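Local coordinates for protein putative TetR-family transcriptional regulator (Bordetella parapertussis 12822, PDB 3CCY) that probably binds cis-regulatory DNA as a dimeric TetR-type transcriptional regulator, through a helix-turn-helix domain at its N-terminal end, at residues D195-L198 and N199-S202; V158-M161 and L162-M166; N14-D17 and T18-R22; G38-A41 and R42-C46. One frame throughout, in Å; residues are numbered along the deposited sequence.

In the fold
All four contacts are local, each within a continuous run of the chain, and they fall into two groups at opposite sides of its centre. Interaction 4 lies in the predicted helix-turn-helix and interaction 3 on the helix packed against it. Their centres are about 11 Å apart and they touch: Arg22 NE reaches Ala43 O at 2.9 Å, a probable hydrogen bond, while Ile19 packs on Ile40. Interactions 1 and 2 lie in the C-terminal part of the chain, centres about 18 Å apart without direct touch, yet both meet the second subunit. Between the groups, centre-to-centre separations run from about 33 Å (2 and 3) to about 50 Å (1 and 4).

Interaction 1: residues D195-L198 and N199-S202; sequences DGYL and NLLS
The ring of Tyr197 is approached obliquely by the side chain of Leu200, whose CD2 methyl lies 4.1 Å from Tyr197 CD2, and the two side chains cross at about a right angle. Phe193 of the second subunit also meets this ring, with the planes only about 15° apart. The backbone beneath folds into overlapping type I beta turns just after helix 182-195, beginning at Gly196, the first residue to leave helical geometry. Its positive phi would press a CB against the preceding carbonyl oxygen, which accounts for a glycine here.

The first turn is closed by Asn199 N, which donates to Gly196 O at 3.1 Å. The second is looser: Leu200 N reaches Tyr197 O at 3.5 Å, a weak bond. With CG of Tyr197 anti to the backbone N (chi1 -173°), the ring lies beside the residue's own carbonyl carbon, where its CD2 meets Leu200, and Leu192 of helix 182-195 packs against it. Leu200 is buried too, against Arg188, Gln191 and Leu192 of that helix.

The turn thereby brings the C-terminal tail to the dimer interface, where Arg146 of the second subunit bonds Leu200 O and, weakly, Tyr197 O. Asp195 OD2 instead forms a salt bridge with Lys88 of its own chain. Leu200 CB lies 3.5 Å from Tyr197 O, the acceptor of the second turn.

Interaction 2: residues V158-M161 and L162-M166; sequences VDTM and LFFGM
Thr160 O takes the shortest hydrogen bond of the contact, from Phe164 N at 2.9 Å with a nearly straight N-H...O angle of 172°. The same oxygen is closely surrounded by carbon: Phe163 CB and Phe164 CD2 approach it, and it lies near the plane of the Phe163 ring, at its edge. Val158, Asp159 and Met161 carry on the regular i to i+4 ladder of an alpha helix.

Side chains one turn apart pair along its flanks. Val158 and Leu162 lie side by side, CG1 3.6 Å from CD1, and Thr160 CG2 runs alongside the Phe164 ring, 3.9 Å from CE2. Met161, modelled as selenomethionine, bends at chi2 and chi3 so that its selenium comes obliquely to the same ring, 5.5 Å from the centroid, in a Met-aromatic contact. The Thr160 hydroxyl is engaged by Ala156 O.

Helix 153-168 is buried on several sides. Phe164 packs on helices 122-145 and 87-115; Phe163 touches both and helix 182-195, meeting the rings of Phe91 and Phe193. Toward the second subunit, Asp159 pairs with Arg188 and Leu162 meets Thr189, while Met166 touches its own counterpart, as expected of the TetR-type helical dimer interface.

Interaction 3: residues N14-D17 and T18-R22; sequences NIRD and TIIER
Ile19 reaches back along its helix onto the preceding turn, atom by atom. Its CB rests on Arg16 O at 3.4 Å. CG1, anti to the carbonyl carbon (chi1 -58°), leans over Ile15 O, and the terminal CD1 stays over that oxygen before meeting Ile15 CG1 at 4.1 Å. The two isoleucines thus cross at a slant, and both also touch Tyr54. The other branch of Ile19, CG2, points to Ile40 of the following helix.

The backbone supplies the polar frame. Ile15 O accepts from Ile19 N at 3.3 Å and, weakly, from Thr18 N. Ile20 N meets Arg16 O with an almost straight N-H...O angle of 175°, and Glu21 N bonds Asp17 O at 2.7 Å. At the very start of the helix the hydroxyl of Thr18 gives a weak bond to Asn14 O.

Within 18-22 itself, the methyl of Thr18 lies over the centre of the Arg22 guanidinium, CG2 sitting 3.8 Å above the plane, while Arg22 NE bonds Ala43 O. Ile20 is buried against Phe55 and against Val61, Asp64 and Met65 of helix 58-81, while the neighbouring Arg16 has a long, weak ion pair with Asp64. A first helix whose isoleucines pack on the predicted helix-turn-helix and on helix 58-81 is typical of the TetR DNA-binding domain.

Interaction 4: residues G38-A41 and R42-C46; sequences GDIA and RACEC
Ile40 and Ala41 form the packed part of this helix end and Arg42 its exposed side; Asp39 lies between, against Met26. Ile40 O is gripped twice, by Cys44 N at 3.1 Å and, weakly, by Ala43 N. Ile40 CG2 makes only a marginal contact with Cys44 SG, but its side chain is buried against Ile19 and Met26 of helix 15-29. Ala41, also buried, faces Lys48 and Leu51. The helix ends in a Schellman motif: Cys46 N turns back to Ala41 O at 2.7 Å, Glu45 N to Arg42 O, both weakly, with Glu45 in left-handed conformation.

On the exposed side, the Arg42 chain, bent at chi3 (-48°), doubles back over Gly38 O, and Asp39 OD1 sits in plane at the edge of the guanidinium, 3.1 Å from NH2. The carboxylate itself is turned 74° to that plane, so the salt bridge rests on one oxygen and one nitrogen.

The second carboxylate oxygen, OD2, accepts from Ser36 N, the N3 side-chain half of a capping box with Ser36 as N-cap. Asp39 is thus shared between a backbone N-H and Arg42, which probably stabilises its negative charge and holds its carboxylate in place on the first helix of the predicted helix-turn-helix.

Interaction 1: residues D195-L198 and N199-S202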
loop_
_atom_site.group_PDB
_atom_site.type_symbol
_atom_site.label_atom_id
_atom_site.label_comp_id
_atom_site.label_asym_id
_atom_site.label_seq_id
_atom_site.Cartn_x
_atom_site.Cartn_y
_atom_site.Cartn_z
ATOM N N ASP A 195 -10.081 19.508 -0.224
ATOM C CA ASP A 195 -10.013 20.837 0.389
ATOM C C ASP A 195 -8.791 21.069 1.282
ATOM O O ASP A 195 -8.461 22.227 1.625
ATOM C CB ASP A 195 -11.343 21.145 1.103
ATOM C CG ASP A 195 -12.505 21.314 0.098
ATOM O OD1 ASP A 195 -12.475 22.292 -0.689
ATOM O OD2 ASP A 195 -13.417 20.471 0.056
ATOM N N GLY A 196 -8.082 19.989 1.625
ATOM C CA GLY A 196 -6.793 20.165 2.299
ATOM C C GLY A 196 -6.837 20.094 3.802
ATOM O O GLY A 196 -7.754 20.595 4.433
ATOM N N TYR A 197 -5.808 19.461 4.377
ATOM C CA TYR A 197 -5.604 19.389 5.822
ATOM C C TYR A 197 -5.705 20.754 6.524
ATOM O O TYR A 197 -6.278 20.868 7.635
ATOM C CB TYR A 197 -4.225 18.796 6.099
ATOM C CG TYR A 197 -3.984 18.528 7.541
ATOM C CD1 TYR A 197 -3.068 19.285 8.273
ATOM C CD2 TYR A 197 -4.672 17.520 8.182
ATOM C CE1 TYR A 197 -2.869 19.026 9.633
ATOM C CE2 TYR A 197 -4.481 17.267 9.537
ATOM C CZ TYR A 197 -3.566 17.998 10.242
ATOM O OH TYR A 197 -3.413 17.734 11.619
ATOM N N LEU A 198 -5.116 21.770 5.895
ATOM C CA LEU A 198 -5.095 23.123 6.465
ATOM C C LEU A 198 -6.459 23.860 6.548
ATOM O O LEU A 198 -6.587 24.842 7.295
ATOM C CB LEU A 198 -4.039 23.972 5.765
ATOM C CG LEU A 198 -2.568 23.512 5.841
ATOM C CD1 LEU A 198 -1.657 24.505 5.068
ATOM C CD2 LEU A 198 -2.028 23.359 7.303
ATOM N N ASN A 199 -7.475 23.374 5.835
ATOM C CA ASN A 199 -8.794 24.032 5.854
ATOM C C ASN A 199 -9.882 23.172 6.513
ATOM O O ASN A 199 -11.061 23.548 6.558
ATOM C CB ASN A 199 -9.229 24.393 4.427
ATOM C CG ASN A 199 -8.141 25.073 3.653
ATOM O OD1 ASN A 199 -7.563 24.500 2.717
ATOM N ND2 ASN A 199 -7.814 26.275 4.050
ATOM N N LEU A 200 -9.483 22.012 7.001
ATOM C CA LEU A 200 -10.406 21.078 7.594
ATOM C C LEU A 200 -10.912 21.727 8.879
ATOM O O LEU A 200 -10.124 22.307 9.642
ATOM C CB LEU A 200 -9.617 19.819 7.923
ATOM C CG LEU A 200 -10.044 18.360 7.805
ATOM C CD1 LEU A 200 -10.846 18.013 6.567
ATOM C CD2 LEU A 200 -8.768 17.564 7.825
ATOM N N LEU A 201 -12.218 21.664 9.111
ATOM C CA LEU A 201 -12.768 22.192 10.361
ATOM C C LEU A 201 -12.379 21.319 11.536
ATOM O O LEU A 201 -12.409 20.082 11.460
ATOM C CB LEU A 201 -14.285 22.375 10.277
ATOM C CG LEU A 201 -14.795 23.814 10.084
ATOM C CD1 LEU A 201 -14.021 24.631 9.027
ATOM C CD2 LEU A 201 -16.293 23.803 9.747
ATOM N N SER A 202 -11.976 21.972 12.616
ATOM C CA SER A 202 -11.616 21.262 13.824
ATOM C C SER A 202 -12.736 21.310 14.851
ATOM O O SER A 202 -13.151 22.396 15.272
ATOM C CB SER A 202 -10.341 21.839 14.422
ATOM O OG SER A 202 -9.767 20.883 15.300
#

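Interaction 2: residues V158-M161 and L162-M166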
loop_
_atom_site.group_PDB
_atom_site.type_symbol
_atom_site.label_atom_id
_atom_site.label_comp_id
_atom_site.label_asym_id
_atom_site.label_seq_id
_atom_site.Cartn_x
_atom_site.Cartn_y
_atom_site.Cartn_z
ATOM N N VAL A 158 -0.463 11.178 -11.651
ATOM C CA VAL A 158 0.095 11.405 -10.298
ATOM C C VAL A 158 -1.003 11.704 -9.270
ATOM O O VAL A 158 -1.041 11.057 -8.236
ATOM C CB VAL A 158 1.190 12.525 -10.253
ATOM C CG1 VAL A 158 1.670 12.725 -8.836
ATOM C CG2 VAL A 158 2.377 12.112 -11.126
ATOM N N ASP A 159 -1.926 12.629 -9.557
ATOM C CA ASP A 159 -2.886 13.008 -8.516
ATOM C C ASP A 159 -3.821 11.833 -8.193
ATOM O O ASP A 159 -4.175 11.602 -7.026
ATOM C CB ASP A 159 -3.719 14.251 -8.939
ATOM C CG ASP A 159 -2.852 15.516 -9.098
ATOM O OD1 ASP A 159 -1.744 15.564 -8.531
ATOM O OD2 ASP A 159 -3.264 16.475 -9.782
ATOM N N THR A 160 -4.270 11.138 -9.243
ATOM C CA THR A 160 -5.091 9.962 -9.085
ATOM C C THR A 160 -4.431 8.847 -8.258
ATOM O O THR A 160 -5.061 8.266 -7.385
ATOM C CB THR A 160 -5.555 9.443 -10.477
ATOM O OG1 THR A 160 -6.161 10.544 -11.182
ATOM C CG2 THR A 160 -6.553 8.326 -10.309
HETATM N N MSE A 161 -3.166 8.551 -8.541
HETATM C CA MSE A 161 -2.474 7.480 -7.845
HETATM C C MSE A 161 -2.141 7.893 -6.389
HETATM O O MSE A 161 -2.075 7.054 -5.516
HETATM C CB MSE A 161 -1.201 7.058 -8.627
HETATM C CG MSE A 161 -1.469 6.498 -10.015
HETATM SE SE MSE A 161 -2.909 5.187 -10.016
HETATM C CE MSE A 161 -1.864 3.778 -9.213
ATOM N N LEU A 162 -1.971 9.195 -6.130
ATOM C CA LEU A 162 -1.764 9.643 -4.748
ATOM C C LEU A 162 -3.046 9.448 -3.951
ATOM O O LEU A 162 -3.019 8.944 -2.832
ATOM C CB LEU A 162 -1.322 11.091 -4.696
ATOM C CG LEU A 162 0.132 11.302 -5.163
ATOM C CD1 LEU A 162 0.436 12.784 -5.425
ATOM C CD2 LEU A 162 1.205 10.655 -4.170
ATOM N N PHE A 163 -4.166 9.796 -4.581
ATOM C CA PHE A 163 -5.444 9.469 -4.024
ATOM C C PHE A 163 -5.624 7.962 -3.732
ATOM O O PHE A 163 -6.032 7.624 -2.626
ATOM C CB PHE A 163 -6.586 9.960 -4.894
ATOM C CG PHE A 163 -7.891 9.403 -4.439
ATOM C CD1 PHE A 163 -8.520 9.945 -3.316
ATOM C CD2 PHE A 163 -8.412 8.256 -5.024
ATOM C CE1 PHE A 163 -9.694 9.383 -2.823
ATOM C CE2 PHE A 163 -9.577 7.689 -4.512
ATOM C CZ PHE A 163 -10.198 8.267 -3.424
ATOM N N PHE A 164 -5.431 7.097 -4.740
ATOM C CA PHE A 164 -5.502 5.631 -4.514
ATOM C C PHE A 164 -4.690 5.100 -3.338
ATOM O O PHE A 164 -5.137 4.233 -2.599
ATOM C CB PHE A 164 -5.205 4.830 -5.781
ATOM C CG PHE A 164 -6.443 4.602 -6.614
ATOM C CD1 PHE A 164 -7.480 3.805 -6.129
ATOM C CD2 PHE A 164 -6.607 5.243 -7.838
ATOM C CE1 PHE A 164 -8.661 3.603 -6.878
ATOM C CE2 PHE A 164 -7.792 5.054 -8.586
ATOM C CZ PHE A 164 -8.801 4.237 -8.105
ATOM N N GLY A 165 -3.483 5.598 -3.201
ATOM C CA GLY A 165 -2.640 5.329 -2.026
ATOM C C GLY A 165 -3.337 5.565 -0.703
ATOM O O GLY A 165 -3.245 4.709 0.180
HETATM N N MSE A 166 -3.986 6.724 -0.531
HETATM C CA MSE A 166 -4.735 6.979 0.716
HETATM C C MSE A 166 -5.713 5.895 1.045
HETATM O O MSE A 166 -5.793 5.467 2.200
HETATM C CB MSE A 166 -5.600 8.240 0.636
HETATM C CG MSE A 166 -4.860 9.486 0.452
HETATM SE SE MSE A 166 -6.199 10.964 0.635
HETATM C CE MSE A 166 -5.764 11.888 -0.846
#

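Interaction 3: residues N14-D17 and T18-R22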
loop_
_atom_site.group_PDB
_atom_site.type_symbol
_atom_site.label_atom_id
_atom_site.label_comp_id
_atom_site.label_asym_id
_atom_site.label_seq_id
_atom_site.Cartn_x
_atom_site.Cartn_y
_atom_site.Cartn_z
ATOM N N ASN A 14 -22.648 -23.593 -4.103
ATOM C CA ASN A 14 -22.702 -23.420 -2.645
ATOM C C ASN A 14 -21.324 -23.663 -2.018
ATOM O O ASN A 14 -20.728 -22.765 -1.414
ATOM C CB ASN A 14 -23.740 -24.362 -1.995
ATOM C CG ASN A 14 -24.947 -24.665 -2.897
ATOM O OD1 ASN A 14 -25.470 -25.781 -2.882
ATOM N ND2 ASN A 14 -25.399 -23.673 -3.663
ATOM N N ILE A 15 -20.845 -24.898 -2.180
ATOM C CA ILE A 15 -19.516 -25.346 -1.745
ATOM C C ILE A 15 -18.379 -24.622 -2.488
ATOM O O ILE A 15 -17.296 -24.424 -1.928
ATOM C CB ILE A 15 -19.399 -26.893 -1.890
ATOM C CG1 ILE A 15 -17.939 -27.374 -1.884
ATOM C CG2 ILE A 15 -20.144 -27.369 -3.131
ATOM C CD1 ILE A 15 -17.309 -27.477 -0.495
ATOM N N ARG A 16 -18.641 -24.245 -3.744
ATOM C CA ARG A 16 -17.763 -23.379 -4.540
ATOM C C ARG A 16 -17.257 -22.175 -3.750
ATOM O O ARG A 16 -16.048 -21.967 -3.631
ATOM C CB ARG A 16 -18.505 -22.871 -5.782
ATOM C CG ARG A 16 -18.122 -23.518 -7.103
ATOM C CD ARG A 16 -16.744 -23.062 -7.559
ATOM N NE ARG A 16 -16.723 -22.645 -8.959
ATOM C CZ ARG A 16 -16.543 -21.389 -9.361
ATOM N NH1 ARG A 16 -16.357 -20.417 -8.477
ATOM N NH2 ARG A 16 -16.541 -21.100 -10.655
ATOM N N ASP A 17 -18.197 -21.406 -3.203
ATOM C CA ASP A 17 -17.901 -20.142 -2.534
ATOM C C ASP A 17 -17.256 -20.323 -1.167
ATOM O O ASP A 17 -16.615 -19.405 -0.669
ATOM C CB ASP A 17 -19.167 -19.289 -2.388
ATOM C CG ASP A 17 -20.241 -19.652 -3.400
ATOM O OD1 ASP A 17 -19.952 -19.661 -4.627
ATOM O OD2 ASP A 17 -21.379 -19.939 -2.955
ATOM N N THR A 18 -17.436 -21.491 -0.558
ATOM C CA THR A 18 -16.767 -21.797 0.704
ATOM C C THR A 18 -15.261 -21.917 0.467
ATOM O O THR A 18 -14.463 -21.366 1.224
ATOM C CB THR A 18 -17.310 -23.087 1.351
ATOM O OG1 THR A 18 -18.740 -23.097 1.265
ATOM C CG2 THR A 18 -16.885 -23.185 2.818
ATOM N N ILE A 19 -14.889 -22.634 -0.595
ATOM C CA ILE A 19 -13.494 -22.756 -1.019
ATOM C C ILE A 19 -12.914 -21.363 -1.256
ATOM O O ILE A 19 -11.906 -21.000 -0.655
ATOM C CB ILE A 19 -13.355 -23.637 -2.294
ATOM C CG1 ILE A 19 -13.933 -25.035 -2.041
ATOM C CG2 ILE A 19 -11.893 -23.732 -2.736
ATOM C CD1 ILE A 19 -14.511 -25.684 -3.270
ATOM N N ILE A 20 -13.584 -20.590 -2.108
ATOM C CA ILE A 20 -13.208 -19.212 -2.407
ATOM C C ILE A 20 -13.101 -18.366 -1.135
ATOM O O ILE A 20 -12.117 -17.651 -0.951
ATOM C CB ILE A 20 -14.202 -18.555 -3.417
ATOM C CG1 ILE A 20 -14.097 -19.215 -4.796
ATOM C CG2 ILE A 20 -13.959 -17.049 -3.532
ATOM C CD1 ILE A 20 -12.844 -18.823 -5.580
ATOM N N GLU A 21 -14.113 -18.470 -0.268
ATOM C CA GLU A 21 -14.182 -17.731 0.997
ATOM C C GLU A 21 -13.010 -18.091 1.911
ATOM O O GLU A 21 -12.349 -17.211 2.468
ATOM C CB GLU A 21 -15.509 -18.038 1.714
ATOM C CG GLU A 21 -15.911 -17.055 2.837
ATOM C CD GLU A 21 -17.315 -17.341 3.421
ATOM O OE1 GLU A 21 -17.928 -16.393 3.978
ATOM O OE2 GLU A 21 -17.806 -18.499 3.323
ATOM N N ARG A 22 -12.756 -19.393 2.043
ATOM C CA ARG A 22 -11.738 -19.894 2.961
ATOM C C ARG A 22 -10.314 -19.644 2.430
ATOM O O ARG A 22 -9.412 -19.301 3.204
ATOM C CB ARG A 22 -11.988 -21.378 3.292
ATOM C CG ARG A 22 -11.999 -21.677 4.787
ATOM C CD ARG A 22 -13.406 -21.617 5.395
ATOM N NE ARG A 22 -13.954 -22.959 5.632
ATOM C CZ ARG A 22 -15.151 -23.222 6.163
ATOM N NH1 ARG A 22 -15.966 -22.235 6.526
ATOM N NH2 ARG A 22 -15.535 -24.479 6.325
#

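Interaction 4: residues G38-A41 and R42-C46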
loop_
_atom_site.group_PDB
_atom_site.type_symbol
_atom_site.label_atom_id
_atom_site.label_comp_id
_atom_site.label_asym_id
_atom_site.label_seq_id
_atom_site.Cartn_x
_atom_site.Cartn_y
_atom_site.Cartn_z
ATOM N N GLY A 38 -3.525 -28.236 -0.049
ATOM C CA GLY A 38 -3.797 -29.072 1.119
ATOM C C GLY A 38 -4.366 -28.263 2.272
ATOM O O GLY A 38 -5.337 -28.685 2.909
ATOM N N ASP A 39 -3.754 -27.108 2.537
ATOM C CA ASP A 39 -4.239 -26.145 3.539
ATOM C C ASP A 39 -5.715 -25.775 3.321
ATOM O O ASP A 39 -6.503 -25.750 4.270
ATOM C CB ASP A 39 -3.392 -24.865 3.503
ATOM C CG ASP A 39 -1.976 -25.071 4.016
ATOM O OD1 ASP A 39 -1.759 -25.974 4.849
ATOM O OD2 ASP A 39 -1.076 -24.309 3.597
ATOM N N ILE A 40 -6.074 -25.490 2.063
ATOM C CA ILE A 40 -7.459 -25.188 1.678
ATOM C C ILE A 40 -8.380 -26.404 1.881
ATOM O O ILE A 40 -9.508 -26.181 2.459
ATOM C CB ILE A 40 -7.522 -24.661 0.221
ATOM C CG1 ILE A 40 -6.670 -23.362 0.068
ATOM C CG2 ILE A 40 -9.018 -24.400 -0.224
ATOM C CD1 ILE A 40 -6.163 -23.190 -1.417
ATOM N N ALA A 41 -7.913 -27.588 1.418
ATOM C CA ALA A 41 -8.720 -28.785 1.517
ATOM C C ALA A 41 -9.239 -28.982 2.937
ATOM O O ALA A 41 -10.455 -29.196 3.144
ATOM C CB ALA A 41 -7.914 -30.006 1.007
ATOM N N ARG A 42 -8.306 -28.829 3.914
ATOM C CA ARG A 42 -8.612 -29.048 5.324
ATOM C C ARG A 42 -9.195 -27.822 6.048
ATOM O O ARG A 42 -9.669 -27.945 7.178
ATOM C CB ARG A 42 -7.384 -29.587 6.058
ATOM C CG ARG A 42 -6.981 -31.025 5.657
ATOM C CD ARG A 42 -5.536 -31.330 6.049
ATOM N NE ARG A 42 -4.616 -30.259 5.640
ATOM C CZ ARG A 42 -4.211 -29.255 6.425
ATOM N NH1 ARG A 42 -4.623 -29.171 7.686
ATOM N NH2 ARG A 42 -3.381 -28.333 5.947
ATOM N N ALA A 43 -9.172 -26.649 5.408
ATOM C CA ALA A 43 -9.860 -25.484 5.967
ATOM C C ALA A 43 -11.367 -25.584 5.727
ATOM O O ALA A 43 -12.165 -25.084 6.526
ATOM C CB ALA A 43 -9.309 -24.183 5.398
ATOM N N CYS A 44 -11.746 -26.234 4.627
ATOM C CA CYS A 44 -13.146 -26.523 4.338
ATOM C C CYS A 44 -13.507 -27.860 4.969
ATOM O O CYS A 44 -14.513 -28.483 4.608
ATOM C CB CYS A 44 -13.380 -26.562 2.830
ATOM S SG CYS A 44 -12.878 -25.040 1.991
ATOM N N GLU A 45 -12.668 -28.277 5.922
ATOM C CA GLU A 45 -12.745 -29.587 6.560
ATOM C C GLU A 45 -13.089 -30.622 5.497
ATOM O O GLU A 45 -14.154 -31.241 5.539
ATOM C CB GLU A 45 -13.764 -29.575 7.714
ATOM C CG GLU A 45 -13.350 -28.677 8.891
ATOM C CD GLU A 45 -14.533 -28.109 9.667
ATOM O OE1 GLU A 45 -14.670 -26.863 9.717
ATOM O OE2 GLU A 45 -15.322 -28.905 10.222
ATOM N N CYS A 46 -12.184 -30.771 4.524
ATOM C CA CYS A 46 -12.420 -31.631 3.355
ATOM C C CYS A 46 -11.155 -32.360 2.831
ATOM O O CYS A 46 -9.987 -32.063 3.256
ATOM C CB CYS A 46 -13.068 -30.806 2.227
ATOM S SG CYS A 46 -14.045 -31.813 1.091
#